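Local coordinates for protein probable hydrogenase maturation factor HypB (Methanocaldococcus jannaschii, PDB 2HF9) that probably hydrolyses GTP slowly as a homodimeric, metal-binding G3E GTPase needed to insert nickel into the metal centre of [NiFe] hydrogenases, at residues V39-M44 / E219-E224; L53-L58 / L121-N126; C70-V75 / E82-H87. All blocks are in the same frame, centred on the assembly; numbering follows the deposited sequence.

Contact 1: residues V39-M44 / E219-E224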
loop_
_atom_site.group_PDB
_atom_site.type_symbol
_atom_site.label_atom_id
_atom_site.label_comp_id
_atom_site.label_asym_id
_atom_site.label_seq_id
_atom_site.Cartn_x
_atom_site.Cartn_y
_atom_site.Cartn_z
ATOM N N VAL A 39 -8.141 -23.472 12.033
ATOM C CA VAL A 39 -6.829 -23.027 11.578
ATOM C C VAL A 39 -7.000 -21.666 10.906
ATOM O O VAL A 39 -7.780 -21.528 9.958
ATOM C CB VAL A 39 -6.145 -24.057 10.641
ATOM C CG1 VAL A 39 -4.717 -23.626 10.332
ATOM C CG2 VAL A 39 -6.138 -25.447 11.283
ATOM N N ALA A 40 -6.286 -20.667 11.422
ATOM C CA ALA A 40 -6.449 -19.281 10.988
ATOM C C ALA A 40 -5.259 -18.743 10.200
ATOM O O ALA A 40 -4.102 -19.027 10.523
ATOM C CB ALA A 40 -6.738 -18.382 12.178
ATOM N N PHE A 41 -5.566 -17.945 9.181
ATOM C CA PHE A 41 -4.571 -17.382 8.274
ATOM C C PHE A 41 -4.712 -15.861 8.165
ATOM O O PHE A 41 -5.804 -15.343 7.912
ATOM C CB PHE A 41 -4.686 -18.026 6.883
ATOM C CG PHE A 41 -4.355 -19.497 6.857
ATOM C CD1 PHE A 41 -5.334 -20.453 7.120
ATOM C CD2 PHE A 41 -3.065 -19.928 6.552
ATOM C CE1 PHE A 41 -5.031 -21.814 7.094
ATOM C CE2 PHE A 41 -2.756 -21.291 6.517
ATOM C CZ PHE A 41 -3.745 -22.233 6.790
ATOM N N ASP A 42 -3.598 -15.161 8.359
ATOM C CA ASP A 42 -3.535 -13.707 8.241
ATOM C C ASP A 42 -3.029 -13.337 6.837
ATOM O O ASP A 42 -1.872 -13.592 6.501
ATOM C CB ASP A 42 -2.616 -13.150 9.345
ATOM C CG ASP A 42 -2.467 -11.628 9.310
ATOM O OD1 ASP A 42 -3.086 -10.946 8.473
ATOM O OD2 ASP A 42 -1.711 -11.108 10.147
ATOM N N PHE A 43 -3.915 -12.759 6.026
ATOM C CA PHE A 43 -3.586 -12.325 4.672
ATOM C C PHE A 43 -3.224 -10.846 4.676
ATOM O O PHE A 43 -4.096 -9.986 4.822
ATOM C CB PHE A 43 -4.761 -12.562 3.716
ATOM C CG PHE A 43 -5.029 -14.010 3.422
ATOM C CD1 PHE A 43 -5.778 -14.787 4.303
ATOM C CD2 PHE A 43 -4.561 -14.591 2.247
ATOM C CE1 PHE A 43 -6.034 -16.128 4.033
ATOM C CE2 PHE A 43 -4.815 -15.932 1.963
ATOM C CZ PHE A 43 -5.555 -16.701 2.860
ATOM N N MET A 44 -1.929 -10.573 4.535
ATOM C CA MET A 44 -1.394 -9.220 4.456
ATOM C C MET A 44 -0.953 -8.922 3.028
ATOM O O MET A 44 -0.803 -9.834 2.218
ATOM C CB MET A 44 -0.184 -9.068 5.392
ATOM C CG MET A 44 -0.504 -9.130 6.883
ATOM S SD MET A 44 0.998 -9.223 7.884
ATOM C CE MET A 44 1.460 -10.938 7.625
ATOM N N GLU A 219 -3.139 -26.614 3.133
ATOM C CA GLU A 219 -3.335 -27.982 3.615
ATOM C C GLU A 219 -2.223 -28.451 4.549
ATOM O O GLU A 219 -2.500 -29.050 5.591
ATOM C CB GLU A 219 -3.498 -28.951 2.440
ATOM C CG GLU A 219 -4.793 -28.763 1.652
ATOM C CD GLU A 219 -6.002 -29.422 2.303
ATOM O OE1 GLU A 219 -5.931 -29.819 3.488
ATOM O OE2 GLU A 219 -7.034 -29.543 1.618
ATOM N N LYS A 220 -0.972 -28.179 4.166
ATOM C CA LYS A 220 0.197 -28.480 4.997
ATOM C C LYS A 220 0.108 -27.791 6.359
ATOM O O LYS A 220 0.406 -28.404 7.390
ATOM C CB LYS A 220 1.489 -28.075 4.279
ATOM C CG LYS A 220 2.779 -28.420 5.023
ATOM C CD LYS A 220 4.003 -28.047 4.195
ATOM C CE LYS A 220 5.300 -28.422 4.900
ATOM N NZ LYS A 220 5.674 -27.450 5.971
ATOM N N SER A 221 -0.311 -26.525 6.349
ATOM C CA SER A 221 -0.470 -25.735 7.573
ATOM C C SER A 221 -1.513 -26.337 8.513
ATOM O O SER A 221 -1.299 -26.400 9.727
ATOM C CB SER A 221 -0.843 -24.289 7.238
ATOM O OG SER A 221 0.194 -23.650 6.518
ATOM N N VAL A 222 -2.633 -26.777 7.942
ATOM C CA VAL A 222 -3.697 -27.429 8.705
ATOM C C VAL A 222 -3.164 -28.698 9.376
ATOM O O VAL A 222 -3.360 -28.903 10.577
ATOM C CB VAL A 222 -4.939 -27.738 7.819
ATOM C CG1 VAL A 222 -5.968 -28.580 8.575
ATOM C CG2 VAL A 222 -5.583 -26.448 7.332
ATOM N N LYS A 223 -2.459 -29.525 8.610
ATOM C CA LYS A 223 -1.945 -30.788 9.136
ATOM C C LYS A 223 -0.877 -30.614 10.219
ATOM O O LYS A 223 -0.760 -31.462 11.099
ATOM C CB LYS A 223 -1.429 -31.690 8.007
ATOM C CG LYS A 223 -2.484 -32.149 6.985
ATOM C CD LYS A 223 -3.606 -32.990 7.607
ATOM C CE LYS A 223 -4.910 -32.202 7.709
ATOM N NZ LYS A 223 -5.878 -32.846 8.635
ATOM N N GLU A 224 -0.123 -29.515 10.165
ATOM C CA GLU A 224 1.011 -29.309 11.077
ATOM C C GLU A 224 0.680 -28.656 12.435
ATOM O O GLU A 224 1.529 -28.641 13.329
ATOM C CB GLU A 224 2.146 -28.540 10.377
ATOM C CG GLU A 224 1.864 -27.055 10.179
ATOM C CD GLU A 224 3.094 -26.242 9.816
ATOM O OE1 GLU A 224 3.598 -26.388 8.678
ATOM O OE2 GLU A 224 3.545 -25.443 10.670
#

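Contact 2: residues L53-L58 / L121-N126. With MG (magnesium ion), chain C; GSP (5'-guanosine-diphosphate-monothiophosphate), chain E.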
loop_
_atom_site.group_PDB
_atom_site.type_symbol
_atom_site.label_atom_id
_atom_site.label_comp_id
_atom_site.label_asym_id
_atom_site.label_seq_id
_atom_site.Cartn_x
_atom_site.Cartn_y
_atom_site.Cartn_z
ATOM N N LEU A 53 -9.224 -11.615 -4.021
ATOM C CA LEU A 53 -9.337 -12.586 -5.106
ATOM C C LEU A 53 -8.743 -13.944 -4.719
ATOM O O LEU A 53 -9.311 -14.984 -5.047
ATOM C CB LEU A 53 -8.709 -12.056 -6.395
ATOM C CG LEU A 53 -9.012 -12.828 -7.689
ATOM C CD1 LEU A 53 -10.511 -13.068 -7.898
ATOM C CD2 LEU A 53 -8.415 -12.097 -8.885
ATOM N N LEU A 54 -7.613 -13.929 -4.014
ATOM C CA LEU A 54 -7.003 -15.156 -3.502
ATOM C C LEU A 54 -7.924 -15.864 -2.513
ATOM O O LEU A 54 -8.131 -17.077 -2.606
ATOM C CB LEU A 54 -5.643 -14.869 -2.852
ATOM C CG LEU A 54 -4.897 -16.059 -2.228
ATOM C CD1 LEU A 54 -4.631 -17.169 -3.255
ATOM C CD2 LEU A 54 -3.598 -15.607 -1.571
ATOM N N ILE A 55 -8.474 -15.100 -1.571
ATOM C CA ILE A 55 -9.387 -15.646 -0.563
ATOM C C ILE A 55 -10.633 -16.241 -1.235
ATOM O O ILE A 55 -11.065 -17.351 -0.889
ATOM C CB ILE A 55 -9.742 -14.583 0.519
ATOM C CG1 ILE A 55 -8.571 -14.416 1.495
ATOM C CG2 ILE A 55 -11.020 -14.963 1.280
ATOM C CD1 ILE A 55 -8.663 -13.190 2.389
ATOM N N GLU A 56 -11.175 -15.515 -2.211
ATOM C CA GLU A 56 -12.322 -15.979 -3.003
ATOM C C GLU A 56 -12.036 -17.323 -3.663
ATOM O O GLU A 56 -12.834 -18.254 -3.550
ATOM C CB GLU A 56 -12.701 -14.953 -4.075
ATOM C CG GLU A 56 -13.378 -13.704 -3.543
ATOM C CD GLU A 56 -13.786 -12.754 -4.650
ATOM O OE1 GLU A 56 -14.999 -12.548 -4.831
ATOM O OE2 GLU A 56 -12.903 -12.227 -5.351
ATOM N N LYS A 57 -10.892 -17.417 -4.338
ATOM C CA LYS A 57 -10.478 -18.658 -4.992
ATOM C C LYS A 57 -10.267 -19.791 -3.990
ATOM O O LYS A 57 -10.650 -20.932 -4.253
ATOM C CB LYS A 57 -9.213 -18.445 -5.841
ATOM C CG LYS A 57 -9.404 -17.538 -7.060
ATOM C CD LYS A 57 -10.332 -18.155 -8.088
ATOM C CE LYS A 57 -10.409 -17.315 -9.352
ATOM N NZ LYS A 57 -11.342 -17.947 -10.332
ATOM N N LEU A 58 -9.659 -19.474 -2.846
ATOM C CA LEU A 58 -9.470 -20.464 -1.783
ATOM C C LEU A 58 -10.789 -20.994 -1.218
ATOM O O LEU A 58 -10.938 -22.207 -1.028
ATOM C CB LEU A 58 -8.581 -19.916 -0.664
ATOM C CG LEU A 58 -7.091 -19.744 -0.994
ATOM C CD1 LEU A 58 -6.390 -19.017 0.143
ATOM C CD2 LEU A 58 -6.412 -21.079 -1.274
ATOM N N LEU A 121 -11.685 -23.473 8.901
ATOM C CA LEU A 121 -10.674 -22.527 8.431
ATOM C C LEU A 121 -11.134 -21.090 8.611
ATOM O O LEU A 121 -12.286 -20.761 8.333
ATOM C CB LEU A 121 -10.351 -22.756 6.949
ATOM C CG LEU A 121 -9.832 -24.116 6.480
ATOM C CD1 LEU A 121 -9.588 -24.088 4.976
ATOM C CD2 LEU A 121 -8.566 -24.514 7.218
ATOM N N LEU A 122 -10.220 -20.238 9.063
ATOM C CA LEU A 122 -10.480 -18.808 9.173
ATOM C C LEU A 122 -9.493 -18.017 8.320
ATOM O O LEU A 122 -8.280 -18.107 8.519
ATOM C CB LEU A 122 -10.405 -18.351 10.638
ATOM C CG LEU A 122 -10.567 -16.852 10.926
ATOM C CD1 LEU A 122 -11.928 -16.326 10.483
ATOM C CD2 LEU A 122 -10.337 -16.563 12.406
ATOM N N PHE A 123 -10.023 -17.254 7.370
ATOM C CA PHE A 123 -9.206 -16.373 6.539
ATOM C C PHE A 123 -9.438 -14.934 6.978
ATOM O O PHE A 123 -10.563 -14.432 6.914
ATOM C CB PHE A 123 -9.548 -16.514 5.046
ATOM C CG PHE A 123 -9.340 -17.902 4.480
ATOM C CD1 PHE A 123 -10.171 -18.366 3.456
ATOM C CD2 PHE A 123 -8.322 -18.733 4.946
ATOM C CE1 PHE A 123 -9.999 -19.638 2.907
ATOM C CE2 PHE A 123 -8.140 -20.014 4.408
ATOM C CZ PHE A 123 -8.985 -20.466 3.385
ATOM N N ILE A 124 -8.377 -14.278 7.430
ATOM C CA ILE A 124 -8.462 -12.880 7.830
ATOM C C ILE A 124 -7.769 -11.998 6.800
ATOM O O ILE A 124 -6.563 -12.139 6.575
ATOM C CB ILE A 124 -7.815 -12.633 9.216
ATOM C CG1 ILE A 124 -8.353 -13.618 10.262
ATOM C CG2 ILE A 124 -8.020 -11.177 9.652
ATOM C CD1 ILE A 124 -7.743 -13.434 11.649
ATOM N N GLU A 125 -8.522 -11.098 6.170
ATOM C CA GLU A 125 -7.899 -10.119 5.288
ATOM C C GLU A 125 -7.537 -8.870 6.071
ATOM O O GLU A 125 -8.409 -8.104 6.486
ATOM C CB GLU A 125 -8.769 -9.764 4.082
ATOM C CG GLU A 125 -8.040 -8.846 3.107
ATOM C CD GLU A 125 -8.745 -8.692 1.783
ATOM O OE1 GLU A 125 -9.562 -9.561 1.434
ATOM O OE2 GLU A 125 -8.491 -7.689 1.082
ATOM N N ASN A 126 -6.236 -8.689 6.271
ATOM C CA ASN A 126 -5.704 -7.539 6.973
ATOM C C ASN A 126 -5.836 -6.291 6.106
ATOM O O ASN A 126 -6.179 -6.380 4.924
ATOM C CB ASN A 126 -4.232 -7.791 7.311
ATOM C CG ASN A 126 -3.826 -7.207 8.645
ATOM O OD1 ASN A 126 -4.176 -6.072 8.983
ATOM N ND2 ASN A 126 -3.066 -7.978 9.407
HETATM MG MG MG C . -9.356 -6.879 -0.703
HETATM P PG GSP E . -7.507 -4.321 -1.249
HETATM O O3B GSP E . -7.041 -5.129 -2.561
HETATM S S1G GSP E . -6.124 -3.701 -0.428
HETATM O O2G GSP E . -8.396 -3.169 -1.755
HETATM O O3G GSP E . -8.328 -5.256 -0.346
HETATM P PB GSP E . -6.794 -6.722 -2.619
HETATM O O1B GSP E . -5.390 -6.996 -2.248
HETATM O O2B GSP E . -7.762 -7.498 -1.822
HETATM P PA GSP E . -8.113 -7.535 -5.084
HETATM O O1A GSP E . -8.404 -8.965 -4.828
HETATM O O2A GSP E . -9.317 -6.684 -4.901
HETATM O O3A GSP E . -6.871 -7.005 -4.207
HETATM O "O5'" GSP E . -7.487 -7.406 -6.553
HETATM C "C5'" GSP E . -7.069 -6.154 -7.062
HETATM C "C4'" GSP E . -7.183 -6.151 -8.583
HETATM O "O4'" GSP E . -6.194 -6.987 -9.161
HETATM C "C3'" GSP E . -8.522 -6.661 -9.088
HETATM O "O3'" GSP E . -8.858 -5.846 -10.188
HETATM C "C2'" GSP E . -8.234 -8.073 -9.549
HETATM O "O2'" GSP E . -9.053 -8.462 -10.619
HETATM C "C1'" GSP E . -6.790 -7.965 -9.998
HETATM N N9 GSP E . -5.964 -9.176 -9.870
HETATM C C8 GSP E . -5.699 -9.912 -8.741
HETATM N N7 GSP E . -4.845 -10.903 -9.081
HETATM C C5 GSP E . -4.550 -10.798 -10.397
HETATM C C6 GSP E . -3.733 -11.539 -11.249
HETATM O O6 GSP E . -3.106 -12.508 -10.823
HETATM N N1 GSP E . -3.627 -11.169 -12.578
HETATM C C2 GSP E . -4.333 -10.077 -13.058
HETATM N N2 GSP E . -4.234 -9.729 -14.336
HETATM N N3 GSP E . -5.139 -9.342 -12.208
HETATM C C4 GSP E . -5.239 -9.703 -10.900
HETATM O O HOH W 1 -10.229 -6.134 -2.392
#

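Contact 3: residues C70-V75 / E82-H87. With GSP (5'-guanosine-diphosphate-monothiophosphate), chain E.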
loop_
_atom_site.group_PDB
_atom_site.type_symbol
_atom_site.label_atom_id
_atom_site.label_comp_id
_atom_site.label_asym_id
_atom_site.label_seq_id
_atom_site.Cartn_x
_atom_site.Cartn_y
_atom_site.Cartn_z
ATOM N N CYS A 70 -14.540 -15.918 7.286
ATOM C CA CYS A 70 -13.622 -14.817 7.019
ATOM C C CYS A 70 -13.824 -13.634 7.954
ATOM O O CYS A 70 -14.928 -13.388 8.447
ATOM C CB CYS A 70 -13.764 -14.326 5.579
ATOM S SG CYS A 70 -13.450 -15.581 4.337
ATOM N N ILE A 71 -12.732 -12.918 8.189
ATOM C CA ILE A 71 -12.758 -11.597 8.797
ATOM C C ILE A 71 -12.152 -10.652 7.763
ATOM O O ILE A 71 -11.012 -10.842 7.331
ATOM C CB ILE A 71 -11.953 -11.549 10.128
ATOM C CG1 ILE A 71 -12.665 -12.366 11.211
ATOM C CG2 ILE A 71 -11.753 -10.102 10.596
ATOM C CD1 ILE A 71 -11.782 -12.746 12.409
ATOM N N ALA A 72 -12.929 -9.658 7.350
ATOM C CA ALA A 72 -12.485 -8.696 6.349
ATOM C C ALA A 72 -12.358 -7.319 6.977
ATOM O O ALA A 72 -13.363 -6.683 7.313
ATOM C CB ALA A 72 -13.452 -8.662 5.175
ATOM N N GLY A 73 -11.117 -6.873 7.148
ATOM C CA GLY A 73 -10.847 -5.559 7.711
ATOM C C GLY A 73 -10.368 -4.567 6.669
ATOM O O GLY A 73 -9.436 -4.845 5.915
ATOM N N ASP A 74 -11.022 -3.412 6.619
ATOM C CA ASP A 74 -10.583 -2.282 5.795
ATOM C C ASP A 74 -11.337 -1.034 6.239
ATOM O O ASP A 74 -12.256 -1.132 7.047
ATOM C CB ASP A 74 -10.817 -2.559 4.307
ATOM C CG ASP A 74 -9.966 -1.677 3.398
ATOM O OD1 ASP A 74 -9.039 -0.987 3.882
ATOM O OD2 ASP A 74 -10.232 -1.668 2.184
ATOM N N VAL A 75 -10.940 0.129 5.720
ATOM C CA VAL A 75 -11.615 1.402 6.011
ATOM C C VAL A 75 -13.124 1.271 5.790
ATOM O O VAL A 75 -13.924 1.591 6.673
ATOM C CB VAL A 75 -11.066 2.565 5.143
ATOM C CG1 VAL A 75 -11.500 3.915 5.719
ATOM C CG2 VAL A 75 -9.542 2.502 5.043
ATOM N N GLU A 82 -18.677 -8.338 1.193
ATOM C CA GLU A 82 -19.708 -8.718 0.218
ATOM C C GLU A 82 -19.182 -9.710 -0.826
ATOM O O GLU A 82 -19.887 -10.654 -1.211
ATOM C CB GLU A 82 -20.308 -7.477 -0.454
ATOM C CG GLU A 82 -21.261 -6.686 0.447
ATOM C CD GLU A 82 -21.666 -5.336 -0.131
ATOM O OE1 GLU A 82 -21.496 -5.120 -1.351
ATOM O OE2 GLU A 82 -22.164 -4.486 0.642
ATOM N N ARG A 83 -17.939 -9.503 -1.264
ATOM C CA ARG A 83 -17.270 -10.427 -2.190
ATOM C C ARG A 83 -17.111 -11.825 -1.592
ATOM O O ARG A 83 -17.421 -12.817 -2.247
ATOM C CB ARG A 83 -15.919 -9.867 -2.656
ATOM C CG ARG A 83 -16.032 -8.903 -3.833
ATOM C CD ARG A 83 -14.730 -8.165 -4.126
ATOM N NE ARG A 83 -13.705 -9.026 -4.724
ATOM C CZ ARG A 83 -12.483 -8.620 -5.063
ATOM N NH1 ARG A 83 -12.108 -7.362 -4.870
ATOM N NH2 ARG A 83 -11.624 -9.482 -5.592
ATOM N N MET A 84 -16.649 -11.902 -0.345
ATOM C CA MET A 84 -16.460 -13.190 0.327
ATOM C C MET A 84 -17.777 -13.891 0.634
ATOM O O MET A 84 -17.850 -15.122 0.608
ATOM C CB MET A 84 -15.654 -13.014 1.610
ATOM C CG MET A 84 -14.245 -12.524 1.372
ATOM S SD MET A 84 -13.460 -12.043 2.906
ATOM C CE MET A 84 -12.062 -11.135 2.254
ATOM N N GLU A 85 -18.805 -13.096 0.929
ATOM C CA GLU A 85 -20.143 -13.603 1.232
ATOM C C GLU A 85 -20.781 -14.379 0.076
ATOM O O GLU A 85 -21.390 -15.426 0.297
ATOM C CB GLU A 85 -21.062 -12.461 1.676
ATOM C CG GLU A 85 -20.924 -12.088 3.141
ATOM C CD GLU A 85 -21.774 -10.888 3.544
ATOM O OE1 GLU A 85 -22.623 -10.436 2.744
ATOM O OE2 GLU A 85 -21.590 -10.395 4.673
ATOM N N LYS A 86 -20.634 -13.877 -1.148
ATOM C CA LYS A 86 -21.240 -14.536 -2.311
ATOM C C LYS A 86 -20.571 -15.874 -2.657
ATOM O O LYS A 86 -21.122 -16.669 -3.418
ATOM C CB LYS A 86 -21.309 -13.601 -3.531
ATOM C CG LYS A 86 -19.972 -13.146 -4.082
ATOM C CD LYS A 86 -20.090 -12.694 -5.534
ATOM C CE LYS A 86 -18.950 -11.757 -5.919
ATOM N NZ LYS A 86 -17.592 -12.324 -5.638
ATOM N N HIS A 87 -19.394 -16.118 -2.076
ATOM C CA HIS A 87 -18.679 -17.379 -2.266
ATOM C C HIS A 87 -19.023 -18.438 -1.213
ATOM O O HIS A 87 -18.490 -19.548 -1.246
ATOM C CB HIS A 87 -17.167 -17.137 -2.340
ATOM C CG HIS A 87 -16.735 -16.442 -3.592
ATOM N ND1 HIS A 87 -16.331 -17.122 -4.721
ATOM C CD2 HIS A 87 -16.665 -15.127 -3.902
ATOM C CE1 HIS A 87 -16.024 -16.256 -5.670
ATOM N NE2 HIS A 87 -16.212 -15.038 -5.197
HETATM P PG GSP E . -7.507 -4.321 -1.249
HETATM O O3B GSP E . -7.041 -5.129 -2.561
HETATM S S1G GSP E . -6.124 -3.701 -0.428
HETATM O O2G GSP E . -8.396 -3.169 -1.755
HETATM O O3G GSP E . -8.328 -5.256 -0.346
HETATM P PB GSP E . -6.794 -6.722 -2.619
HETATM O O1B GSP E . -5.390 -6.996 -2.248
HETATM O O2B GSP E . -7.762 -7.498 -1.822
HETATM P PA GSP E . -8.113 -7.535 -5.084
HETATM O O1A GSP E . -8.404 -8.965 -4.828
HETATM O O2A GSP E . -9.317 -6.684 -4.901
HETATM O O3A GSP E . -6.871 -7.005 -4.207
HETATM O "O5'" GSP E . -7.487 -7.406 -6.553
HETATM C "C5'" GSP E . -7.069 -6.154 -7.062
HETATM C "C4'" GSP E . -7.183 -6.151 -8.583
HETATM O "O4'" GSP E . -6.194 -6.987 -9.161
HETATM C "C3'" GSP E . -8.522 -6.661 -9.088
HETATM O "O3'" GSP E . -8.858 -5.846 -10.188
HETATM C "C2'" GSP E . -8.234 -8.073 -9.549
HETATM O "O2'" GSP E . -9.053 -8.462 -10.619
HETATM C "C1'" GSP E . -6.790 -7.965 -9.998
HETATM N N9 GSP E . -5.964 -9.176 -9.870
HETATM C C8 GSP E . -5.699 -9.912 -8.741
HETATM N N7 GSP E . -4.845 -10.903 -9.081
HETATM C C5 GSP E . -4.550 -10.798 -10.397
HETATM C C6 GSP E . -3.733 -11.539 -11.249
HETATM O O6 GSP E . -3.106 -12.508 -10.823
HETATM N N1 GSP E . -3.627 -11.169 -12.578
HETATM C C2 GSP E . -4.333 -10.077 -13.058
HETATM N N2 GSP E . -4.234 -9.729 -14.336
HETATM N N3 GSP E . -5.139 -9.342 -12.208
HETATM C C4 GSP E . -5.239 -9.703 -10.900
#

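Contact 1: residues V39-M44 / E219-E224
Phe41 meets Ser221 with the far end of its ring, atoms CE2 and CZ. The serine comes at the ring edge, near its plane: CB stands 3.6 Å from CZ and equally near CE2, with OG a little farther off. A small side chain suits so close an approach, and serine fits because its hydroxyl is engaged within its own helix, OG hydrogen-bonding to Phe217 O. Beside this pair, Val222 CG2 lies against both CB and CG2 of Val39. With Val39 CG2 placed anti to the carbonyl carbon, that methyl lies 4.1 Å from Val222 CG2 and just as close to Val222 CA, a fit of branched apolar side chains without any directional bond. Strand 39-45 is the central strand of the parallel sheet of this P-loop NTPase fold, and helix 211-224, the last of the chain, lies across it, the short segments 9.1 Å apart at their axes and inclined at 134°. Strand 121-125, next in the sheet, completes the setting: Phe41 also packs on Phe123, and Val222 on Leu121. Along the helix, Lys220 NZ and Glu224 OE1 form a salt bridge at 3.6 Å; Glu224 also pairs with Lys142, and Glu219 with Lys65.

Contact 2: residues L53-L58 / L121-N126
Ile55 and Leu58, one helical turn apart, meet Phe123 on strand 121-125. This is the P-loop NTPase arrangement, in which the helix after the phosphate-binding loop packs on the parallel sheet; here helix and strand run nearly antiparallel, at 166°. Ile55 CG2 is 4.1 Å from Phe123 CD1, and Leu58 CB is 3.9 Å from Phe123 CE1, both approaching the ring obliquely, a match between branched aliphatic chains and a broad ring. Ile55 CD1 rests 3.8 Å from Glu125 CB, packing against the aliphatic base of a residue whose other end is polar. Glu125 places CG anti to its backbone nitrogen (chi1 -174°) and stays extended, which carries OE2 to the magnesium ion at 2.1 Å; GSP O3G, GSP O2B, a water, Thr52 and Asp80 are the other five ligands. At the nucleotide, Leu53 N gives a hydrogen bond to GSP O1A at 2.9 Å, while Leu53 CD2 sits over the face of the guanine five-membered ring, 3.5 Å from GSP C8. Beyond this layer, Phe43 meets the Phe123 ring nearly at right angles, and Cys70 of strand 68-74 touches Ile55. The metal-bound water, in turn, donates a hydrogen bond of 2.7 Å to GSP O2A.

Contact 3: residues C70-V75 / E82-H87
Met84 carries the tightly packed part of this contact, its sulfur lying against the beta carbon of Cys70, SD to CB 3.5 Å. The chain beyond CG is extended, chi2 169° and chi3 -166°, which lays SD and CE over Cys70 and Ala72: SD is nearest Cys70, and CE reaches Ala72 CB at 4.1 Å. Long, unbranched methionine suits a helix that spans to small strand residues, and alanine and cysteine admit it closely. The loose side belongs to Glu82 and Glu85, which are exposed, as befits charged residues at the solvent. Arg83 is polar too, but held: it bends at chi3 (72°) to bring its guanidinium to the alpha phosphate. Arg83 NH1 donates to GSP O2A at 2.9 Å with the oxygen at the guanidinium edge, and NH2 makes a weak bond to GSP O1A while also pairing with Glu56. Replacing Arg83 with a leucine would probably leave O2A of the alpha phosphate without this charged donor and Glu56 without one of its basic partners. Lys86 also pairs with Glu56. Strand 68-74 and helix 78-85 form the first two elements of a beta-alpha-beta unit, completed by strand 90-95, at the edge of the P-loop GTPase sheet.

In the fold
All three contacts set a helix against one parallel sheet, and in each the touching side chains are largely buried. Contact 2 lies nearest the centre of the chain and contact 3 farthest out. Contacts 1 and 2 meet through neighbouring strands, with a probable hydrogen bond of 2.8 Å from Phe43 N to Ile124 O; contact 2 joins contact 3 in the same way, Glu125 N to Ile71 O, also probable and 2.8 Å. Contacts 1 and 3 do not touch, their centres about 18 Å apart. Chemistry follows position: contact 1, away from the nucleotide, is apolar, with salt bridges made by flanking residues of its helix, whereas contacts 2 and 3 combine apolar interiors with polar ends that reach GSP, contact 2 additionally holding the magnesium ion.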